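Local coordinates for pyrroline carboxylate reductase (PDB 2RCY), which binds NADP and probably catalyses the reduction of 1-pyrroline-5-carboxylate to proline, the last step of proline biosynthesis, at residues A[249-252]-A[253-257]. Residues are numbered along the deposited sequence; the frame is centred on the assembly and turned at random.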
loop_
_atom_site.group_PDB
_atom_site.type_symbol
_atom_site.label_atom_id
_atom_site.label_comp_id
_atom_site.label_asym_id
_atom_site.label_seq_id
_atom_site.Cartn_x
_atom_site.Cartn_y
_atom_site.Cartn_z
ATOM N N ALA A 249 -13.064 11.350 5.254
ATOM C CA ALA A 249 -14.494 11.044 5.195
ATOM C C ALA A 249 -15.349 12.305 5.268
ATOM O O ALA A 249 -16.290 12.471 4.488
ATOM C CB ALA A 249 -14.875 10.086 6.301
ATOM N N VAL A 250 -15.012 13.184 6.210
ATOM C CA VAL A 250 -15.696 14.462 6.378
ATOM C C VAL A 250 -15.551 15.323 5.121
ATOM O O VAL A 250 -16.535 15.870 4.626
ATOM C CB VAL A 250 -15.175 15.227 7.626
ATOM C CG1 VAL A 250 -15.813 16.605 7.730
ATOM C CG2 VAL A 250 -15.441 14.430 8.898
ATOM N N GLU A 251 -14.327 15.421 4.605
ATOM C CA GLU A 251 -14.040 16.233 3.424
ATOM C C GLU A 251 -14.712 15.698 2.155
ATOM O O GLU A 251 -15.176 16.480 1.322
ATOM C CB GLU A 251 -12.529 16.378 3.220
ATOM C CG GLU A 251 -12.147 17.408 2.161
ATOM C CD GLU A 251 -10.718 17.893 2.280
ATOM O OE1 GLU A 251 -10.230 18.076 3.417
ATOM O OE2 GLU A 251 -10.084 18.110 1.229
ATOM N N ALA A 252 -14.763 14.373 2.018
ATOM C CA ALA A 252 -15.455 13.730 0.899
ATOM C C ALA A 252 -16.947 14.056 0.912
ATOM O O ALA A 252 -17.545 14.302 -0.138
ATOM C CB ALA A 252 -15.239 12.224 0.926
ATOM N N ALA A 253 -17.534 14.054 2.108
ATOM C CA ALA A 253 -18.924 14.454 2.307
ATOM C C ALA A 253 -19.119 15.943 2.007
ATOM O O ALA A 253 -20.111 16.332 1.390
ATOM C CB ALA A 253 -19.369 14.126 3.724
ATOM N N CYS A 254 -18.158 16.762 2.433
ATOM C CA CYS A 254 -18.184 18.205 2.203
ATOM C C CYS A 254 -18.162 18.555 0.710
ATOM O O CYS A 254 -18.833 19.502 0.283
ATOM C CB CYS A 254 -17.018 18.878 2.931
ATOM S SG CYS A 254 -16.932 20.672 2.736
ATOM N N GLU A 255 -17.398 17.785 -0.067
ATOM C CA GLU A 255 -17.305 17.958 -1.518
ATOM C C GLU A 255 -18.609 17.575 -2.209
ATOM O O GLU A 255 -19.009 18.193 -3.198
ATOM C CB GLU A 255 -16.169 17.108 -2.093
ATOM C CG GLU A 255 -14.767 17.633 -1.823
ATOM C CD GLU A 255 -13.685 16.756 -2.435
ATOM O OE1 GLU A 255 -12.695 16.459 -1.733
ATOM O OE2 GLU A 255 -13.824 16.358 -3.613
ATOM N N LYS A 256 -19.259 16.535 -1.687
ATOM C CA LYS A 256 -20.522 16.043 -2.235
ATOM C C LYS A 256 -21.646 17.054 -2.003
ATOM O O LYS A 256 -22.498 17.249 -2.872
ATOM C CB LYS A 256 -20.877 14.673 -1.641
ATOM C CG LYS A 256 -22.226 14.097 -2.082
ATOM C CD LYS A 256 -22.255 13.719 -3.561
ATOM C CE LYS A 256 -23.613 13.167 -3.952
ATOM N NZ LYS A 256 -23.641 12.652 -5.345
ATOM N N SER A 257 -21.630 17.693 -0.834
ATOM C CA SER A 257 -22.563 18.771 -0.514
ATOM C C SER A 257 -22.390 19.959 -1.466
ATOM O O SER A 257 -23.373 20.563 -1.900
ATOM C CB SER A 257 -22.377 19.217 0.939
ATOM O OG SER A 257 -23.304 20.227 1.295
HETATM O O HOH W 1 -10.102 17.098 -1.808
#
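The carboxylates of Glu-251 and Glu-255, one helical turn apart, sit side by side without touching: their planes are turned 52° against each other, and OE2 of Glu-251 lies 4.3 Å from OE1 of Glu-255. The side chains come closest where CG of Glu-251 lies 4.0 Å from OE1 of Glu-255. Glu-255 is modelled in two conformers, and its side-chain details, the water bridge included, hold for one of them. In that conformer a water bridges the two carboxylates, donating to both oxygens, at 2.7 Å from Glu-255 OE1 and 3.2 Å from Glu-251 OE2, which probably eases the repulsion of the like charges. On Glu-251 the other oxygen, OE1, forms a salt bridge with Lys-186 of a second subunit. Glu-255 has CG beside its own backbone N (chi1 -74°), which lays the chain back over the preceding turn and brings CG to 3.4 Å from the carbonyl O of Glu-251. That same oxygen accepts the amide of Glu-255 at 2.9 Å from its N, one of four successive i to i+4 bonds running from Ala-249 to Lys-256. They belong to helix 242-260, in the all-helical dimerisation region of the reductase family. Val-250 and Ala-253 turn to the buried side, against helices 159-167 and 169-186 of the same chain, while Val-250 also packs on Ala-183 of the second subunit.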